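Local coordinates for protein type III restriction-modification enzyme EcoP15I Res subunit (PDB 4ZCF) that acts with the Mod subunits as the helicase-like restriction subunit of a type III enzyme, cleaving DNA 25-27 base pairs downstream of one of two inversely oriented recognition sites, at residues K384-L389 with P494-F499; L399-I404 with E506-P511; N512-C517 with R537-E542. All blocks are in the same frame, centred on the assembly; numbering follows the deposited sequence.

Interaction 1. Residues K384-L389 with P494-F499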
loop_
_atom_site.group_PDB
_atom_site.type_symbol
_atom_site.label_atom_id
_atom_site.label_comp_id
_atom_site.label_asym_id
_atom_site.label_seq_id
_atom_site.Cartn_x
_atom_site.Cartn_y
_atom_site.Cartn_z
ATOM N N LYS C 384 5.799 18.624 -47.182
ATOM C CA LYS C 384 5.285 18.136 -48.469
ATOM C C LYS C 384 4.189 17.081 -48.208
ATOM O O LYS C 384 3.232 16.962 -48.984
ATOM C CB LYS C 384 6.413 17.508 -49.323
ATOM C CG LYS C 384 7.144 18.468 -50.284
ATOM C CD LYS C 384 6.269 19.055 -51.420
ATOM C CE LYS C 384 5.846 18.068 -52.488
ATOM N NZ LYS C 384 4.921 18.696 -53.464
ATOM N N LEU C 385 4.347 16.318 -47.108
ATOM C CA LEU C 385 3.396 15.296 -46.692
ATOM C C LEU C 385 2.310 15.922 -45.823
ATOM O O LEU C 385 1.167 15.478 -45.876
ATOM C CB LEU C 385 4.125 14.177 -45.931
ATOM C CG LEU C 385 3.373 12.864 -45.792
ATOM C CD1 LEU C 385 3.781 11.880 -46.865
ATOM C CD2 LEU C 385 3.625 12.267 -44.460
ATOM N N GLU C 386 2.662 16.963 -45.046
ATOM C CA GLU C 386 1.735 17.657 -44.151
ATOM C C GLU C 386 0.606 18.346 -44.912
ATOM O O GLU C 386 -0.556 18.017 -44.680
ATOM C CB GLU C 386 2.477 18.638 -43.246
ATOM C CG GLU C 386 1.768 18.878 -41.928
ATOM C CD GLU C 386 2.659 19.513 -40.884
ATOM O OE1 GLU C 386 2.214 20.490 -40.241
ATOM O OE2 GLU C 386 3.812 19.049 -40.726
ATOM N N LYS C 387 0.949 19.260 -45.852
ATOM C CA LYS C 387 0.004 19.973 -46.715
ATOM C C LYS C 387 -0.845 18.986 -47.553
ATOM O O LYS C 387 -1.932 19.347 -48.003
ATOM C CB LYS C 387 0.761 20.922 -47.633
ATOM N N GLU C 388 -0.348 17.744 -47.747
ATOM C CA GLU C 388 -1.020 16.673 -48.484
ATOM C C GLU C 388 -2.073 15.959 -47.599
ATOM O O GLU C 388 -3.188 15.704 -48.065
ATOM C CB GLU C 388 0.020 15.670 -49.024
ATOM C CG GLU C 388 -0.470 14.827 -50.192
ATOM C CD GLU C 388 0.385 13.631 -50.577
ATOM O OE1 GLU C 388 1.631 13.717 -50.467
ATOM O OE2 GLU C 388 -0.193 12.620 -51.037
ATOM N N LEU C 389 -1.717 15.644 -46.332
ATOM C CA LEU C 389 -2.594 14.938 -45.387
ATOM C C LEU C 389 -3.523 15.846 -44.590
ATOM O O LEU C 389 -4.643 15.438 -44.280
ATOM C CB LEU C 389 -1.789 14.045 -44.423
ATOM C CG LEU C 389 -0.938 12.915 -45.005
ATOM C CD1 LEU C 389 -0.170 12.226 -43.910
ATOM C CD2 LEU C 389 -1.784 11.908 -45.785
ATOM N N PRO C 494 0.133 21.524 -31.824
ATOM C CA PRO C 494 1.047 21.620 -32.979
ATOM C C PRO C 494 2.215 20.639 -33.063
ATOM O O PRO C 494 2.806 20.547 -34.139
ATOM C CB PRO C 494 1.538 23.068 -32.908
ATOM C CG PRO C 494 1.494 23.393 -31.453
ATOM C CD PRO C 494 0.261 22.709 -30.947
ATOM N N ARG C 495 2.570 19.933 -31.956
ATOM C CA ARG C 495 3.685 18.965 -31.912
ATOM C C ARG C 495 3.538 17.834 -32.948
ATOM O O ARG C 495 2.510 17.160 -33.001
ATOM C CB ARG C 495 3.850 18.396 -30.507
ATOM N N ARG C 496 4.556 17.681 -33.803
ATOM C CA ARG C 496 4.609 16.696 -34.891
ATOM C C ARG C 496 6.021 16.135 -35.070
ATOM O O ARG C 496 6.191 15.050 -35.625
ATOM C CB ARG C 496 4.081 17.307 -36.204
ATOM C CG ARG C 496 4.872 18.517 -36.697
ATOM C CD ARG C 496 4.037 19.482 -37.503
ATOM N NE ARG C 496 3.582 20.596 -36.677
ATOM C CZ ARG C 496 3.345 21.825 -37.127
ATOM N NH1 ARG C 496 3.508 22.112 -38.412
ATOM N NH2 ARG C 496 2.942 22.775 -36.293
ATOM N N PHE C 497 7.027 16.891 -34.615
ATOM C CA PHE C 497 8.427 16.496 -34.668
ATOM C C PHE C 497 8.795 15.991 -33.297
ATOM O O PHE C 497 8.471 16.641 -32.306
ATOM C CB PHE C 497 9.330 17.673 -35.080
ATOM C CG PHE C 497 9.058 18.220 -36.463
ATOM C CD1 PHE C 497 9.640 17.640 -37.584
ATOM C CD2 PHE C 497 8.239 19.327 -36.641
ATOM C CE1 PHE C 497 9.393 18.150 -38.862
ATOM C CE2 PHE C 497 7.988 19.831 -37.920
ATOM C CZ PHE C 497 8.576 19.246 -39.019
ATOM N N ILE C 498 9.417 14.809 -33.230
ATOM C CA ILE C 498 9.809 14.202 -31.964
ATOM C C ILE C 498 11.294 13.887 -31.964
ATOM O O ILE C 498 11.815 13.306 -32.914
ATOM C CB ILE C 498 8.941 12.952 -31.600
ATOM C CG1 ILE C 498 7.460 13.326 -31.370
ATOM C CG2 ILE C 498 9.495 12.217 -30.371
ATOM C CD1 ILE C 498 6.535 13.120 -32.595
ATOM N N PHE C 499 11.956 14.242 -30.872
ATOM C CA PHE C 499 13.353 13.949 -30.665
ATOM C C PHE C 499 13.436 12.924 -29.553
ATOM O O PHE C 499 13.031 13.188 -28.421
ATOM C CB PHE C 499 14.136 15.225 -30.343
ATOM C CG PHE C 499 14.344 16.109 -31.548
ATOM C CD1 PHE C 499 13.401 17.071 -31.898
ATOM C CD2 PHE C 499 15.490 15.988 -32.330
ATOM C CE1 PHE C 499 13.596 17.893 -33.014
ATOM C CE2 PHE C 499 15.685 16.809 -33.449
ATOM C CZ PHE C 499 14.738 17.759 -33.782
#

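Interaction 2. Residues L399-I404 with E506-P511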
loop_
_atom_site.group_PDB
_atom_site.type_symbol
_atom_site.label_atom_id
_atom_site.label_comp_id
_atom_site.label_asym_id
_atom_site.label_seq_id
_atom_site.Cartn_x
_atom_site.Cartn_y
_atom_site.Cartn_z
ATOM N N LEU C 399 3.631 12.486 -38.390
ATOM C CA LEU C 399 4.679 12.707 -37.398
ATOM C C LEU C 399 6.053 12.354 -37.975
ATOM O O LEU C 399 6.168 11.425 -38.778
ATOM C CB LEU C 399 4.428 11.898 -36.091
ATOM C CG LEU C 399 3.056 11.997 -35.369
ATOM C CD1 LEU C 399 2.987 11.026 -34.205
ATOM C CD2 LEU C 399 2.767 13.405 -34.850
ATOM N N THR C 400 7.082 13.109 -37.552
ATOM C CA THR C 400 8.487 12.890 -37.895
ATOM C C THR C 400 9.203 12.594 -36.581
ATOM O O THR C 400 9.058 13.344 -35.606
ATOM C CB THR C 400 9.103 14.076 -38.691
ATOM O OG1 THR C 400 8.520 14.119 -39.997
ATOM C CG2 THR C 400 10.623 13.961 -38.843
ATOM N N LEU C 401 9.949 11.481 -36.559
ATOM C CA LEU C 401 10.703 11.026 -35.405
ATOM C C LEU C 401 12.189 11.044 -35.706
ATOM O O LEU C 401 12.644 10.371 -36.632
ATOM C CB LEU C 401 10.223 9.622 -34.977
ATOM C CG LEU C 401 11.013 8.860 -33.893
ATOM C CD1 LEU C 401 11.001 9.592 -32.563
ATOM C CD2 LEU C 401 10.444 7.471 -33.707
ATOM N N PHE C 402 12.943 11.818 -34.912
ATOM C CA PHE C 402 14.391 11.943 -35.024
ATOM C C PHE C 402 15.050 11.117 -33.938
ATOM O O PHE C 402 14.651 11.224 -32.776
ATOM C CB PHE C 402 14.832 13.416 -34.903
ATOM C CG PHE C 402 14.571 14.277 -36.120
ATOM C CD1 PHE C 402 15.413 14.224 -37.227
ATOM C CD2 PHE C 402 13.513 15.180 -36.140
ATOM C CE1 PHE C 402 15.171 15.022 -38.353
ATOM C CE2 PHE C 402 13.277 15.984 -37.262
ATOM C CZ PHE C 402 14.105 15.897 -38.362
ATOM N N PHE C 403 16.060 10.300 -34.301
ATOM C CA PHE C 403 16.807 9.511 -33.320
ATOM C C PHE C 403 18.208 10.059 -33.023
ATOM O O PHE C 403 19.130 9.904 -33.827
ATOM C CB PHE C 403 16.847 8.018 -33.670
ATOM C CG PHE C 403 15.631 7.238 -33.251
ATOM C CD1 PHE C 403 15.247 7.180 -31.915
ATOM C CD2 PHE C 403 14.892 6.522 -34.182
ATOM C CE1 PHE C 403 14.110 6.468 -31.529
ATOM C CE2 PHE C 403 13.764 5.797 -33.791
ATOM C CZ PHE C 403 13.382 5.773 -32.467
ATOM N N ILE C 404 18.353 10.685 -31.846
ATOM C CA ILE C 404 19.598 11.262 -31.326
ATOM C C ILE C 404 20.361 10.238 -30.458
ATOM O O ILE C 404 19.804 9.201 -30.080
ATOM C CB ILE C 404 19.325 12.637 -30.616
ATOM C CG1 ILE C 404 20.584 13.545 -30.531
ATOM C CG2 ILE C 404 18.630 12.475 -29.255
ATOM C CD1 ILE C 404 21.110 14.125 -31.883
ATOM N N GLU C 506 12.591 1.315 -28.520
ATOM C CA GLU C 506 11.696 0.197 -28.209
ATOM C C GLU C 506 10.301 0.633 -27.782
ATOM O O GLU C 506 9.368 -0.169 -27.824
ATOM C CB GLU C 506 12.329 -0.685 -27.146
ATOM N N GLY C 507 10.178 1.892 -27.377
ATOM C CA GLY C 507 8.926 2.492 -26.932
ATOM C C GLY C 507 8.186 3.262 -28.003
ATOM O O GLY C 507 7.235 3.985 -27.695
ATOM N N TRP C 508 8.586 3.097 -29.251
ATOM C CA TRP C 508 7.885 3.746 -30.335
ATOM C C TRP C 508 7.182 2.739 -31.199
ATOM O O TRP C 508 7.798 1.880 -31.764
ATOM C CB TRP C 508 8.871 4.575 -31.141
ATOM C CG TRP C 508 9.355 5.704 -30.340
ATOM C CD1 TRP C 508 10.502 5.770 -29.638
ATOM C CD2 TRP C 508 8.669 6.923 -30.104
ATOM N NE1 TRP C 508 10.591 6.960 -28.996
ATOM C CE2 TRP C 508 9.469 7.689 -29.266
ATOM C CE3 TRP C 508 7.456 7.442 -30.531
ATOM C CZ2 TRP C 508 9.098 8.938 -28.844
ATOM C CZ3 TRP C 508 7.099 8.668 -30.113
ATOM C CH2 TRP C 508 7.912 9.410 -29.284
ATOM N N ASP C 509 5.871 2.828 -31.273
ATOM C CA ASP C 509 5.147 2.126 -32.280
ATOM C C ASP C 509 3.900 2.892 -32.614
ATOM O O ASP C 509 2.805 2.451 -32.347
ATOM C CB ASP C 509 4.810 0.728 -31.785
ATOM C CG ASP C 509 4.257 -0.150 -32.861
ATOM O OD1 ASP C 509 4.228 0.267 -34.016
ATOM O OD2 ASP C 509 3.842 -1.267 -32.564
ATOM N N ASN C 510 4.069 4.036 -33.234
ATOM C CA ASN C 510 3.000 4.982 -33.349
ATOM C C ASN C 510 2.546 4.893 -34.763
ATOM O O ASN C 510 3.351 4.963 -35.641
ATOM C CB ASN C 510 3.548 6.368 -33.086
ATOM C CG ASN C 510 2.471 7.403 -32.941
ATOM O OD1 ASN C 510 1.780 7.732 -33.885
ATOM N ND2 ASN C 510 2.323 7.917 -31.747
ATOM N N PRO C 511 1.268 4.692 -35.007
ATOM C CA PRO C 511 0.847 4.484 -36.407
ATOM C C PRO C 511 1.069 5.706 -37.315
ATOM O O PRO C 511 1.426 5.530 -38.477
ATOM C CB PRO C 511 -0.636 4.116 -36.282
ATOM C CG PRO C 511 -1.077 4.710 -34.986
ATOM C CD PRO C 511 0.115 4.647 -34.077
#

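Interaction 3. Residues N512-C517 with R537-E542. With AMP (adenosine monophosphate), chain H.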
loop_
_atom_site.group_PDB
_atom_site.type_symbol
_atom_site.label_atom_id
_atom_site.label_comp_id
_atom_site.label_asym_id
_atom_site.label_seq_id
_atom_site.Cartn_x
_atom_site.Cartn_y
_atom_site.Cartn_z
ATOM N N ASN C 512 0.903 6.939 -36.768
ATOM C CA ASN C 512 1.071 8.204 -37.484
ATOM C C ASN C 512 2.516 8.695 -37.676
ATOM O O ASN C 512 2.716 9.802 -38.184
ATOM C CB ASN C 512 0.144 9.301 -36.932
ATOM C CG ASN C 512 -1.325 9.137 -37.285
ATOM O OD1 ASN C 512 -1.847 8.023 -37.432
ATOM N ND2 ASN C 512 -2.049 10.248 -37.352
ATOM N N VAL C 513 3.523 7.870 -37.325
ATOM C CA VAL C 513 4.926 8.225 -37.572
ATOM C C VAL C 513 5.184 7.918 -39.065
ATOM O O VAL C 513 5.106 6.757 -39.477
ATOM C CB VAL C 513 5.863 7.420 -36.669
ATOM N N PHE C 514 5.364 8.971 -39.884
ATOM C CA PHE C 514 5.578 8.827 -41.335
ATOM C C PHE C 514 7.016 9.009 -41.763
ATOM O O PHE C 514 7.328 8.804 -42.935
ATOM C CB PHE C 514 4.692 9.799 -42.123
ATOM C CG PHE C 514 3.261 9.363 -42.316
ATOM C CD1 PHE C 514 2.917 8.491 -43.342
ATOM C CD2 PHE C 514 2.258 9.829 -41.476
ATOM C CE1 PHE C 514 1.596 8.092 -43.517
ATOM C CE2 PHE C 514 0.938 9.429 -41.653
ATOM C CZ PHE C 514 0.614 8.573 -42.677
ATOM N N GLN C 515 7.883 9.412 -40.835
ATOM C CA GLN C 515 9.300 9.634 -41.096
ATOM C C GLN C 515 10.135 9.293 -39.882
ATOM O O GLN C 515 9.922 9.880 -38.824
ATOM C CB GLN C 515 9.559 11.102 -41.476
ATOM C CG GLN C 515 9.500 11.388 -42.968
ATOM C CD GLN C 515 9.463 12.858 -43.327
ATOM O OE1 GLN C 515 9.041 13.225 -44.428
ATOM N NE2 GLN C 515 9.896 13.737 -42.425
ATOM N N ILE C 516 11.084 8.355 -40.030
ATOM C CA ILE C 516 12.057 8.013 -38.991
ATOM C C ILE C 516 13.411 8.505 -39.520
ATOM O O ILE C 516 13.814 8.113 -40.622
ATOM C CB ILE C 516 12.087 6.507 -38.587
ATOM C CG1 ILE C 516 10.706 6.032 -38.051
ATOM C CG2 ILE C 516 13.198 6.252 -37.546
ATOM C CD1 ILE C 516 10.441 4.478 -38.105
ATOM N N CYS C 517 14.091 9.375 -38.749
ATOM C CA CYS C 517 15.391 9.930 -39.118
ATOM C C CYS C 517 16.488 9.658 -38.082
ATOM O O CYS C 517 16.576 10.342 -37.054
ATOM C CB CYS C 517 15.278 11.412 -39.466
ATOM S SG CYS C 517 16.859 12.199 -39.872
ATOM N N ARG C 537 3.016 0.572 -39.032
ATOM C CA ARG C 537 1.582 0.501 -38.781
ATOM C C ARG C 537 0.766 1.516 -39.574
ATOM O O ARG C 537 1.227 2.626 -39.832
ATOM C CB ARG C 537 1.292 0.588 -37.280
ATOM C CG ARG C 537 1.361 -0.762 -36.554
ATOM C CD ARG C 537 1.284 -0.619 -35.035
ATOM N NE ARG C 537 0.167 0.229 -34.597
ATOM C CZ ARG C 537 0.022 0.721 -33.368
ATOM N NH1 ARG C 537 0.917 0.450 -32.427
ATOM N NH2 ARG C 537 -1.023 1.484 -33.073
ATOM N N LEU C 538 -0.442 1.105 -39.981
ATOM C CA LEU C 538 -1.365 1.929 -40.754
ATOM C C LEU C 538 -1.895 3.104 -39.915
ATOM O O LEU C 538 -2.311 2.906 -38.774
ATOM C CB LEU C 538 -2.482 1.081 -41.382
ATOM C CG LEU C 538 -2.011 -0.041 -42.336
ATOM C CD1 LEU C 538 -3.164 -0.909 -42.773
ATOM C CD2 LEU C 538 -1.291 0.517 -43.570
ATOM N N PRO C 539 -1.798 4.346 -40.436
ATOM C CA PRO C 539 -2.185 5.513 -39.627
ATOM C C PRO C 539 -3.680 5.681 -39.352
ATOM O O PRO C 539 -4.519 5.098 -40.039
ATOM C CB PRO C 539 -1.605 6.688 -40.423
ATOM C CG PRO C 539 -1.624 6.211 -41.824
ATOM C CD PRO C 539 -1.287 4.757 -41.762
ATOM N N VAL C 540 -3.997 6.502 -38.332
ATOM C CA VAL C 540 -5.364 6.825 -37.924
ATOM C C VAL C 540 -5.747 8.280 -38.283
ATOM O O VAL C 540 -4.920 9.196 -38.144
ATOM C CB VAL C 540 -5.693 6.430 -36.454
ATOM C CG1 VAL C 540 -5.475 4.938 -36.221
ATOM C CG2 VAL C 540 -4.904 7.256 -35.440
ATOM N N ASN C 541 -6.987 8.477 -38.783
ATOM C CA ASN C 541 -7.507 9.801 -39.158
ATOM C C ASN C 541 -7.917 10.652 -37.915
ATOM O O ASN C 541 -7.828 10.161 -36.784
ATOM C CB ASN C 541 -8.638 9.695 -40.216
ATOM C CG ASN C 541 -9.940 9.057 -39.761
ATOM O OD1 ASN C 541 -10.501 9.384 -38.716
ATOM N ND2 ASN C 541 -10.518 8.207 -40.594
ATOM N N GLU C 542 -8.387 11.921 -38.140
ATOM C CA GLU C 542 -8.827 12.867 -37.090
ATOM C C GLU C 542 -9.910 12.298 -36.156
ATOM O O GLU C 542 -10.076 12.791 -35.039
ATOM C CB GLU C 542 -9.240 14.236 -37.681
ATOM C CG GLU C 542 -10.444 14.185 -38.605
ATOM C CD GLU C 542 -10.858 15.499 -39.238
ATOM O OE1 GLU C 542 -11.229 16.434 -38.490
ATOM O OE2 GLU C 542 -10.873 15.572 -40.489
HETATM P P AMP H . 4.513 -6.145 -28.432
HETATM O O1P AMP H . 5.972 -6.404 -28.395
HETATM O O2P AMP H . 4.030 -7.054 -29.501
HETATM O O3P AMP H . 3.993 -6.760 -27.185
HETATM O "O5'" AMP H . 4.122 -4.606 -28.583
HETATM C "C5'" AMP H . 3.310 -4.174 -29.661
HETATM C "C4'" AMP H . 2.414 -3.045 -29.263
HETATM O "O4'" AMP H . 1.580 -2.638 -30.383
HETATM C "C3'" AMP H . 1.473 -3.475 -28.192
HETATM O "O3'" AMP H . 2.045 -3.168 -26.921
HETATM C "C2'" AMP H . 0.209 -2.760 -28.451
HETATM O "O2'" AMP H . 0.164 -1.526 -27.719
HETATM C "C1'" AMP H . 0.217 -2.437 -29.910
HETATM N N9 AMP H . -0.720 -3.164 -30.669
HETATM C C8 AMP H . -0.637 -4.466 -30.863
HETATM N N7 AMP H . -1.657 -4.874 -31.668
HETATM C C5 AMP H . -2.397 -3.657 -32.025
HETATM C C6 AMP H . -3.532 -3.298 -32.807
HETATM N N6 AMP H . -4.271 -4.283 -33.510
HETATM N N1 AMP H . -3.901 -1.992 -32.863
HETATM C C2 AMP H . -3.244 -1.046 -32.209
HETATM N N3 AMP H . -2.177 -1.305 -31.459
HETATM C C4 AMP H . -1.703 -2.566 -31.325
#

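Interaction 1. Residues K384-L389 with P494-F499
E386 on the last turn of helix 368-389 meets R496, just before strand 497-501, in a buried salt bridge with OE1 2.8 Å from NH1 of R496. The two groups are not laid flat in a paired, two-pronged fashion: the carboxylate and guanidinium planes stand 68° apart. The carboxylate also rests against the last methylene of the arginine, with E386 OE2 3.3 Å from R496 CD. Glutamate suits the helix side because its chain, extended beyond CG, reaches across to the loop that leads into strand 497-501 and carries the charge at its tip. Arginine suits the other side because its several N-H groups can serve partners in different directions. The R496 chain bends at chi3 (98°), which turns its head back toward its own loop. There the NE-H of R496 donates to P494 O at 2.7 Å, nearly along the C=O axis and in the guanidinium plane, while NH2 adds a weak second bond to the same oxygen. This grip limits rotation of the head and leaves NH1 for E386. The contact ties a helix of the second RecA-like domain to its parallel beta sheet, where strand 497-501 lies between strands 460-461 and 399-404. In the next shell, H382 and F383 of the same helix and T453 of helix 445-455 pack on R496, and N446 of that second helix packs on E386. F497 follows at the start of the strand, where it meets H382 edge-to-face and touches V379.

Interaction 2. Residues L399-I404 with E506-P511
L401 and W508 meet through two torsion choices: L401 holds CG anti to its backbone N (chi1 172°), sending both methyls toward the loop, and in W508 chi1 places the indole against the strand while chi2 (97°) turns one face to the methyls. CD2 of L401 sits 4.2 Å from the centroid of the W508 five-membered ring, close to the ring normal, as a CH-pi contact. L401 CD1 lies over the same indole, 4.1 Å from W508 CE2. A branched leucine suits this place because its two methyls spread over a broad flat surface. F403, two residues along the strand, turns its edge to the five-membered ring in an offset edge-to-face pair, with planes at 80° and F403 CZ 4.0 Å from W508 CD1. Strand 399-404 lies inside the parallel sheet of the second RecA-like domain, and the loop 506-511 probably corresponds to motif V of superfamily 2 helicases. The indole NE1 is satisfied by S500 OG, which helps fix the ring's rotation. Farther along the loop, the L399 CD1 methyl approaches N510 OD1 at 3.5 Å, and that oxygen takes a weak hydrogen bond from N512 N. Between W508 and N510, D509 faces the opposite way and touches AMP.

Interaction 3. Residues N512-C517 with R537-E542
R537 probably belongs to helicase motif VI, and the chain from it to E542 carries R537 into the AMP pocket while N512 holds the backbone just beyond it. The N512 carboxamide grips V540 by its backbone: V540 N donates to N512 OD1 at 2.8 Å, and N512 ND2 donates to V540 O at 3.2 Å. Both bonds are fairly straight, with N-H...acceptor angles of 159° and 155°, and both lie in the carbonyl planes of their acceptors. In N512 CG lies beside the residue's own backbone N and anti to the carbonyl carbon (chi1 -73°), which brings the amide to V540. Asparagine is apt here, since a primary amide offers an acceptor and a donor side by side, matching the N-H and C=O of one residue. Its ND2 has a second partner in K397 O, so the amide also joins a third piece of chain. Beside it, P539 CG packs on F514 CZ at 3.4 Å, with the two side chains crossing at about a right angle; the rigid proline ring gives the phenyl a compact apolar neighbour. F514 belongs to strand 513-518, which runs between strands 399-404 and 553-558 in the parallel sheet of the second RecA-like domain. K279 forms a cation-pi contact with F514 while donating to R537 O. At the nucleotide, AMP N3 of the adenine edge lies over one face of the R537 guanidinium, toward its rim, 3.4 Å from R537 NH2. A long, weak ion pair links R537 NH1 to D509 OD2, another pocket residue.

All three contacts lie in the second RecA-like domain, around one parallel sheet in which strands 497-501, 399-404 and 513-518 are consecutive neighbours. The centres of interactions 1 and 2 are about 13 Å apart, those of interactions 1 and 3 about 10 Å, and those of interactions 2 and 3 about 9 Å. Along the chain, the segments of interactions 1 and 2 alternate, and interaction 3 follows both. Backbone bonds from I498 to T400 and F402 join interactions 1 and 2, those from L401 to Q515 and C517 join interactions 2 and 3, and L385 and L389 pack on F514 between 1 and 3. Interaction 1 is structural; the others place D509 and R537 at the nucleotide.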